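Local structure of fructokinase (Xylella fastidiosa Temecula1, 3LJS) at residues B[236-241]-B[245-250]; B[54-59]-B[120-125]. The protein probably phosphorylates fructose with ATP, as a sugar kinase of the PfkB (ribokinase-like) family. One frame throughout, in Å; residues are numbered along the deposited sequence.

Interaction 1. Residues B[236-241]-B[245-250]; sequences VHWYTR and GEVPTF
Trp238 lays one face of its indole over the backbone of Gly245. The CA of Gly245 sits 3.7 Å from the centroid of the five-membered ring of Trp238, a CH-pi contact, and the peptide N of Gly245 lies over the centre of the ring system. A chi1 of 62° holds CG of Trp238 between its own N and carbonyl carbon, which brings the ring back across the neighbouring strand. At the indole edge, CD1 of Trp238 is 4.0 Å from CG2 of Val247. Trp238 and Gly245 are also paired through their backbones. Trp238 N donates to Gly245 O at 3.0 Å, from above the carbonyl plane, and Gly245 N returns a bond to Trp238 O at 2.9 Å. A third bond, Val247 N to Val236 O at 2.8 Å, is more bent at its hydrogen (136°). This is the antiparallel hairpin at one margin of the central sheet, with 244-246 as its outermost strand. Ile292 and Leu296 of helix 289-305 back Trp238 and Val247. On the face away from Trp238, the Glu246 carboxylate stands over the His237 ring, the two planes 85° apart. OE1 of Glu246 is 2.9 Å from NE2 of His237, but it lies over the ring face and not in line with an N-H. Any attraction between Glu246 and His237 is therefore probably electrostatic and not a directed bond.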
ATOM      1  N   VAL B 236      12.306 -33.207   2.695  1.00 36.58           N
ATOM      2  CA  VAL B 236      13.057 -32.400   3.651  1.00 32.29           C
ATOM      3  C   VAL B 236      14.163 -33.216   4.317  1.00 30.37           C
ATOM      4  O   VAL B 236      13.933 -34.334   4.779  1.00 28.76           O
ATOM      5  CB  VAL B 236      12.132 -31.817   4.742  1.00 31.81           C
ATOM      6  CG1 VAL B 236      12.947 -31.035   5.759  1.00 30.06           C
ATOM      7  CG2 VAL B 236      11.086 -30.913   4.099  1.00 30.20           C
ATOM      8  N   HIS B 237      15.367 -32.655   4.343  1.00 26.79           N
ATOM      9  CA  HIS B 237      16.506 -33.315   4.963  1.00 27.73           C
ATOM     10  C   HIS B 237      16.770 -32.675   6.317  1.00 25.42           C
ATOM     11  O   HIS B 237      16.616 -31.462   6.472  1.00 24.73           O
ATOM     12  CB  HIS B 237      17.762 -33.162   4.098  1.00 31.73           C
ATOM     13  CG  HIS B 237      17.669 -33.835   2.764  1.00 39.28           C
ATOM     14  ND1 HIS B 237      16.761 -33.456   1.799  1.00 42.31           N
ATOM     15  CD2 HIS B 237      18.374 -34.863   2.234  1.00 42.34           C
ATOM     16  CE1 HIS B 237      16.910 -34.221   0.731  1.00 43.46           C
ATOM     17  NE2 HIS B 237      17.882 -35.085   0.970  1.00 44.50           N
ATOM     18  N   TRP B 238      17.155 -33.484   7.296  1.00 20.98           N
ATOM     19  CA  TRP B 238      17.467 -32.959   8.618  1.00 21.32           C
ATOM     20  C   TRP B 238      18.902 -33.331   8.968  1.00 20.10           C
ATOM     21  O   TRP B 238      19.413 -34.355   8.513  1.00 19.85           O
ATOM     22  CB  TRP B 238      16.505 -33.507   9.680  1.00 20.01           C
ATOM     23  CG  TRP B 238      16.542 -35.001   9.864  1.00 19.81           C
ATOM     24  CD1 TRP B 238      15.695 -35.917   9.311  1.00 21.05           C
ATOM     25  CD2 TRP B 238      17.458 -35.741  10.678  1.00 18.97           C
ATOM     26  NE1 TRP B 238      16.023 -37.184   9.734  1.00 20.35           N
ATOM     27  CE2 TRP B 238      17.104 -37.104  10.572  1.00 20.88           C
ATOM     28  CE3 TRP B 238      18.545 -35.385  11.487  1.00 19.00           C
ATOM     29  CZ2 TRP B 238      17.801 -38.116  11.248  1.00 19.61           C
ATOM     30  CZ3 TRP B 238      19.239 -36.393  12.160  1.00 17.73           C
ATOM     31  CH2 TRP B 238      18.861 -37.739  12.033  1.00 17.08           C
ATOM     32  N   TYR B 239      19.548 -32.482   9.761  1.00 19.63           N
ATOM     33  CA  TYR B 239      20.929 -32.693  10.183  1.00 19.49           C
ATOM     34  C   TYR B 239      21.090 -32.287  11.644  1.00 20.11           C
ATOM     35  O   TYR B 239      20.481 -31.314  12.091  1.00 18.60           O
ATOM     36  CB  TYR B 239      21.884 -31.817   9.371  1.00 20.19           C
ATOM     37  CG  TYR B 239      21.819 -31.994   7.875  1.00 24.90           C
ATOM     38  CD1 TYR B 239      22.657 -32.898   7.221  1.00 24.22           C
ATOM     39  CD2 TYR B 239      20.922 -31.250   7.110  1.00 24.94           C
ATOM     40  CE1 TYR B 239      22.602 -33.053   5.833  1.00 29.71           C
ATOM     41  CE2 TYR B 239      20.859 -31.398   5.728  1.00 29.25           C
ATOM     42  CZ  TYR B 239      21.698 -32.300   5.098  1.00 30.05           C
ATOM     43  OH  TYR B 239      21.622 -32.446   3.736  1.00 36.48           O
ATOM     44  N   THR B 240      21.908 -33.036  12.375  1.00 18.74           N
ATOM     45  CA  THR B 240      22.220 -32.719  13.767  1.00 19.67           C
ATOM     46  C   THR B 240      23.733 -32.834  13.803  1.00 19.93           C
ATOM     47  O   THR B 240      24.346 -33.190  12.795  1.00 18.94           O
ATOM     48  CB  THR B 240      21.626 -33.734  14.771  1.00 18.50           C
ATOM     49  OG1 THR B 240      22.189 -35.030  14.534  1.00 18.88           O
ATOM     50  CG2 THR B 240      20.116 -33.793  14.642  1.00 16.07           C
ATOM     51  N   ARG B 241      24.349 -32.543  14.940  1.00 20.62           N
ATOM     52  CA  ARG B 241      25.803 -32.643  15.005  1.00 21.30           C
ATOM     53  C   ARG B 241      26.294 -34.089  15.002  1.00 22.02           C
ATOM     54  O   ARG B 241      27.490 -34.331  14.888  1.00 22.41           O
ATOM     55  CB  ARG B 241      26.334 -31.913  16.243  1.00 21.93           C
ATOM     56  CG  ARG B 241      25.977 -30.439  16.246  1.00 21.38           C
ATOM     57  CD  ARG B 241      26.558 -29.691  17.434  1.00 23.52           C
ATOM     58  NE  ARG B 241      26.091 -28.309  17.426  1.00 22.72           N
ATOM     59  CZ  ARG B 241      26.682 -27.306  18.066  1.00 27.98           C
ATOM     60  NH1 ARG B 241      27.783 -27.524  18.779  1.00 25.63           N
ATOM     61  NH2 ARG B 241      26.169 -26.080  17.991  1.00 24.14           N
ATOM     62  N   GLY B 245      19.385 -37.267   8.068  1.00 20.27           N
ATOM     63  CA  GLY B 245      18.405 -38.162   7.482  1.00 22.31           C
ATOM     64  C   GLY B 245      17.351 -37.439   6.667  1.00 24.55           C
ATOM     65  O   GLY B 245      17.534 -36.278   6.291  1.00 22.02           O
ATOM     66  N   GLU B 246      16.243 -38.132   6.415  1.00 27.47           N
ATOM     67  CA  GLU B 246      15.131 -37.601   5.638  1.00 32.30           C
ATOM     68  C   GLU B 246      13.852 -37.483   6.470  1.00 33.90           C
ATOM     69  O   GLU B 246      13.679 -38.162   7.488  1.00 33.28           O
ATOM     70  CB  GLU B 246      14.831 -38.512   4.449  1.00 36.50           C
ATOM     71  CG  GLU B 246      16.034 -38.925   3.628  1.00 42.36           C
ATOM     72  CD  GLU B 246      16.814 -37.743   3.112  1.00 45.18           C
ATOM     73  OE1 GLU B 246      16.179 -36.788   2.615  1.00 47.90           O
ATOM     74  OE2 GLU B 246      18.060 -37.775   3.194  1.00 47.98           O
ATOM     75  N   VAL B 247      12.953 -36.620   6.020  1.00 33.77           N
ATOM     76  CA  VAL B 247      11.679 -36.425   6.697  1.00 35.10           C
ATOM     77  C   VAL B 247      10.601 -37.066   5.838  1.00 35.77           C
ATOM     78  O   VAL B 247      10.597 -36.906   4.613  1.00 32.95           O
ATOM     79  CB  VAL B 247      11.347 -34.921   6.869  1.00 36.06           C
ATOM     80  CG1 VAL B 247       9.923 -34.756   7.392  1.00 37.17           C
ATOM     81  CG2 VAL B 247      12.333 -34.274   7.832  1.00 36.38           C
ATOM     82  N   PRO B 248       9.685 -37.824   6.462  1.00 38.22           N
ATOM     83  CA  PRO B 248       8.603 -38.478   5.711  1.00 40.23           C
ATOM     84  C   PRO B 248       7.712 -37.401   5.093  1.00 41.66           C
ATOM     85  O   PRO B 248       7.421 -36.398   5.742  1.00 42.90           O
ATOM     86  CB  PRO B 248       7.867 -39.280   6.786  1.00 39.28           C
ATOM     87  CG  PRO B 248       8.939 -39.551   7.809  1.00 40.14           C
ATOM     88  CD  PRO B 248       9.661 -38.228   7.878  1.00 37.00           C
ATOM     89  N   THR B 249       7.281 -37.600   3.850  1.00 42.85           N
ATOM     90  CA  THR B 249       6.429 -36.612   3.189  1.00 45.42           C
ATOM     91  C   THR B 249       5.018 -37.148   2.941  1.00 45.60           C
ATOM     92  O   THR B 249       4.747 -38.334   3.148  1.00 44.41           O
ATOM     93  CB  THR B 249       7.030 -36.166   1.838  1.00 45.53           C
ATOM     94  OG1 THR B 249       8.401 -36.576   1.761  1.00 49.50           O
ATOM     95  CG2 THR B 249       6.964 -34.653   1.706  1.00 47.21           C
ATOM     96  N   PHE B 250       4.125 -36.267   2.495  1.00 46.27           N
ATOM     97  CA  PHE B 250       2.744 -36.647   2.215  1.00 48.68           C
ATOM     98  C   PHE B 250       2.259 -36.116   0.869  1.00 53.09           C
ATOM     99  O   PHE B 250       2.661 -35.037   0.430  1.00 53.94           O
ATOM    100  CB  PHE B 250       1.829 -36.146   3.334  1.00 43.53           C
ATOM    101  CG  PHE B 250       2.028 -36.858   4.639  1.00 39.03           C
ATOM    102  CD1 PHE B 250       1.400 -38.076   4.883  1.00 37.49           C
ATOM    103  CD2 PHE B 250       2.874 -36.333   5.611  1.00 35.85           C
ATOM    104  CE1 PHE B 250       1.611 -38.761   6.078  1.00 37.03           C
ATOM    105  CE2 PHE B 250       3.095 -37.008   6.811  1.00 34.09           C
ATOM    106  CZ  PHE B 250       2.463 -38.224   7.046  1.00 35.46           C
TER

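Interaction 2. Residues B[54-59]-B[120-125]; sequences QFVGML and EHFQDA
Met58, present as selenomethionine, puts its terminal methyl over one face of the His121 imidazole. CE of Met58 is 3.8 Å from the centroid of that ring, a CH-pi contact, and it is offset toward the rim. The contact packs strand 53-60 of the central sheet of this ribokinase-like fold against the connection leading into helix 124-129. Within that connection, Gln123 occupies the N-cap position of the helix. The Met58 side chain runs out extended and then bends at its last torsion (chi3 -97°), which turns CE toward the histidine. On the opposite face of the imidazole lies CG of Glu120, so the ring lies between the methyl of Met58 and a methylene of its own neighbour. Phe117 also meets the His121 ring edge-to-face.

Two residues back along the strand, Val56 makes the second apolar contact. Its CG1 is anti to the backbone N (chi1 174°) and reaches the Phe122 ring obliquely. The Val56 and Phe122 side chains cross at about a right angle. Phe122 is buried among further aromatics: Phe117 and Phe127 pack edge-to-face with it, and Phe10 of the adjoining strand meets it with planes inclined at about 45°. No hydrogen bond joins the two segments, so the contact is purely one of packing. At the Phe122 end, CG1 of Val56 lies 4.0 Å from CE1 of Phe122.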
ATOM      1  N   GLN B  54       1.841 -17.127  21.215  1.00 19.34           N
ATOM      2  CA  GLN B  54       1.685 -15.689  21.261  1.00 20.90           C
ATOM      3  C   GLN B  54       2.420 -15.085  20.071  1.00 19.94           C
ATOM      4  O   GLN B  54       3.467 -15.592  19.659  1.00 19.39           O
ATOM      5  CB  GLN B  54       2.277 -15.176  22.580  1.00 25.04           C
ATOM      6  CG  GLN B  54       2.345 -13.677  22.732  1.00 34.30           C
ATOM      7  CD  GLN B  54       2.946 -13.261  24.068  1.00 34.87           C
ATOM      8  OE1 GLN B  54       3.588 -14.062  24.746  1.00 36.78           O
ATOM      9  NE2 GLN B  54       2.751 -12.004  24.441  1.00 38.23           N
ATOM     10  N   PHE B  55       1.852 -14.037  19.485  1.00 20.12           N
ATOM     11  CA  PHE B  55       2.526 -13.356  18.387  1.00 18.89           C
ATOM     12  C   PHE B  55       3.029 -12.042  18.956  1.00 20.31           C
ATOM     13  O   PHE B  55       2.253 -11.269  19.525  1.00 20.45           O
ATOM     14  CB  PHE B  55       1.590 -13.054  17.220  1.00 18.79           C
ATOM     15  CG  PHE B  55       2.252 -12.263  16.120  1.00 19.65           C
ATOM     16  CD1 PHE B  55       3.082 -12.888  15.191  1.00 20.42           C
ATOM     17  CD2 PHE B  55       2.101 -10.882  16.056  1.00 19.80           C
ATOM     18  CE1 PHE B  55       3.755 -12.146  14.213  1.00 20.52           C
ATOM     19  CE2 PHE B  55       2.770 -10.129  15.083  1.00 21.69           C
ATOM     20  CZ  PHE B  55       3.600 -10.767  14.161  1.00 20.97           C
ATOM     21  N   VAL B  56       4.325 -11.796  18.809  1.00 19.98           N
ATOM     22  CA  VAL B  56       4.938 -10.572  19.307  1.00 18.82           C
ATOM     23  C   VAL B  56       5.424  -9.743  18.123  1.00 18.88           C
ATOM     24  O   VAL B  56       6.228 -10.197  17.310  1.00 18.41           O
ATOM     25  CB  VAL B  56       6.119 -10.888  20.252  1.00 20.58           C
ATOM     26  CG1 VAL B  56       6.845  -9.600  20.651  1.00 18.67           C
ATOM     27  CG2 VAL B  56       5.591 -11.593  21.502  1.00 21.52           C
ATOM     28  N   GLY B  57       4.910  -8.525  18.027  1.00 19.81           N
ATOM     29  CA  GLY B  57       5.280  -7.652  16.936  1.00 19.50           C
ATOM     30  C   GLY B  57       4.420  -6.408  16.959  1.00 21.82           C
ATOM     31  O   GLY B  57       3.547  -6.256  17.822  1.00 20.26           O
HETATM   32  N   MSE B  58       4.654  -5.521  15.999  1.00 20.98           N
HETATM   33  CA  MSE B  58       3.913  -4.277  15.935  1.00 22.61           C
HETATM   34  C   MSE B  58       2.961  -4.239  14.750  1.00 21.10           C
HETATM   35  O   MSE B  58       3.337  -4.578  13.631  1.00 21.26           O
HETATM   36  CB  MSE B  58       4.898  -3.106  15.860  1.00 24.95           C
HETATM   37  CG  MSE B  58       4.253  -1.734  15.911  1.00 33.84           C
HETATM   38 SE   MSE B  58       5.591  -0.369  16.227  1.00 47.02          SE
HETATM   39  CE  MSE B  58       5.365  -0.196  18.144  1.00 39.81           C
ATOM     40  N   LEU B  59       1.722  -3.836  15.018  1.00 22.52           N
ATOM     41  CA  LEU B  59       0.688  -3.715  13.996  1.00 23.90           C
ATOM     42  C   LEU B  59       0.323  -2.237  13.872  1.00 25.39           C
ATOM     43  O   LEU B  59       0.370  -1.498  14.856  1.00 25.64           O
ATOM     44  CB  LEU B  59      -0.565  -4.498  14.397  1.00 25.08           C
ATOM     45  CG  LEU B  59      -0.419  -5.987  14.709  1.00 25.52           C
ATOM     46  CD1 LEU B  59      -1.793  -6.600  14.955  1.00 24.25           C
ATOM     47  CD2 LEU B  59       0.271  -6.681  13.558  1.00 26.48           C
ATOM     48  N   GLU B 120      12.280  -2.063  23.706  1.00 25.27           N
ATOM     49  CA  GLU B 120      11.430  -1.596  24.800  1.00 28.10           C
ATOM     50  C   GLU B 120      10.018  -2.186  24.723  1.00 27.37           C
ATOM     51  O   GLU B 120       9.283  -2.179  25.713  1.00 26.53           O
ATOM     52  CB  GLU B 120      11.333  -0.069  24.762  1.00 33.00           C
ATOM     53  CG  GLU B 120      10.560   0.448  23.554  1.00 38.80           C
ATOM     54  CD  GLU B 120      10.829   1.910  23.252  1.00 43.41           C
ATOM     55  OE1 GLU B 120      11.996   2.252  22.969  1.00 46.63           O
ATOM     56  OE2 GLU B 120       9.873   2.713  23.287  1.00 45.68           O
ATOM     57  N   HIS B 121       9.634  -2.693  23.552  1.00 26.56           N
ATOM     58  CA  HIS B 121       8.293  -3.257  23.379  1.00 25.15           C
ATOM     59  C   HIS B 121       8.152  -4.701  23.851  1.00 23.87           C
ATOM     60  O   HIS B 121       7.037  -5.215  23.957  1.00 22.34           O
ATOM     61  CB  HIS B 121       7.849  -3.144  21.914  1.00 25.35           C
ATOM     62  CG  HIS B 121       7.749  -1.733  21.422  1.00 25.62           C
ATOM     63  ND1 HIS B 121       6.924  -0.795  22.007  1.00 26.89           N
ATOM     64  CD2 HIS B 121       8.400  -1.089  20.423  1.00 23.53           C
ATOM     65  CE1 HIS B 121       7.075   0.366  21.394  1.00 23.83           C
ATOM     66  NE2 HIS B 121       7.965   0.216  20.431  1.00 25.55           N
ATOM     67  N   PHE B 122       9.275  -5.360  24.127  1.00 24.07           N
ATOM     68  CA  PHE B 122       9.235  -6.738  24.618  1.00 24.28           C
ATOM     69  C   PHE B 122       8.700  -6.721  26.043  1.00 26.68           C
ATOM     70  O   PHE B 122       8.889  -5.743  26.766  1.00 26.98           O
ATOM     71  CB  PHE B 122      10.632  -7.365  24.637  1.00 24.82           C
ATOM     72  CG  PHE B 122      11.105  -7.850  23.300  1.00 23.27           C
ATOM     73  CD1 PHE B 122      10.326  -8.719  22.547  1.00 21.69           C
ATOM     74  CD2 PHE B 122      12.352  -7.477  22.817  1.00 23.78           C
ATOM     75  CE1 PHE B 122      10.785  -9.215  21.333  1.00 22.22           C
ATOM     76  CE2 PHE B 122      12.821  -7.968  21.605  1.00 22.82           C
ATOM     77  CZ  PHE B 122      12.033  -8.839  20.863  1.00 21.81           C
ATOM     78  N   GLN B 123       8.040  -7.801  26.441  1.00 27.53           N
ATOM     79  CA  GLN B 123       7.488  -7.915  27.786  1.00 29.98           C
ATOM     80  C   GLN B 123       8.104  -9.122  28.491  1.00 31.23           C
ATOM     81  O   GLN B 123       8.132 -10.228  27.945  1.00 30.17           O
ATOM     82  CB  GLN B 123       5.976  -8.072  27.708  1.00 31.30           C
ATOM     83  CG  GLN B 123       5.267  -6.847  27.185  1.00 35.81           C
ATOM     84  CD  GLN B 123       3.850  -7.149  26.769  1.00 40.07           C
ATOM     85  OE1 GLN B 123       3.122  -7.849  27.473  1.00 43.55           O
ATOM     86  NE2 GLN B 123       3.443  -6.618  25.622  1.00 43.50           N
ATOM     87  N   ASP B 124       8.595  -8.911  29.706  1.00 32.13           N
ATOM     88  CA  ASP B 124       9.224  -9.989  30.456  1.00 34.13           C
ATOM     89  C   ASP B 124       8.332 -11.217  30.619  1.00 32.52           C
ATOM     90  O   ASP B 124       8.824 -12.340  30.607  1.00 32.89           O
ATOM     91  CB  ASP B 124       9.688  -9.477  31.823  1.00 38.85           C
ATOM     92  CG  ASP B 124      10.868  -8.521  31.713  1.00 44.41           C
ATOM     93  OD1 ASP B 124      11.279  -8.217  30.571  1.00 46.43           O
ATOM     94  OD2 ASP B 124      11.388  -8.073  32.760  1.00 47.45           O
ATOM     95  N   ALA B 125       7.028 -11.006  30.755  1.00 31.98           N
ATOM     96  CA  ALA B 125       6.092 -12.119  30.915  1.00 31.73           C
ATOM     97  C   ALA B 125       6.097 -13.053  29.696  1.00 30.73           C
ATOM     98  O   ALA B 125       5.875 -14.258  29.831  1.00 29.75           O
ATOM     99  CB  ALA B 125       4.685 -11.588  31.163  1.00 31.83           C
TER

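Interactions 1 and 2 both reach the central nine-stranded sheet, on opposite sides of the chain's centre. Their centres are 32 Å apart and their nearest atoms about 22 Å, so they do not touch. Interaction 2 involves the strand next to the outermost strand 82-85 at one margin. Interaction 1 forms the hairpin at the other. Only interaction 1 adjoins the ATP site, which is empty in this chain: the side chains of Val236 and His237 are each about 4 Å from those of the ATP-binding residues Thr230 and Asp231, respectively. Interaction 2 lies away from the annotated sites and belongs to the packing around the sheet.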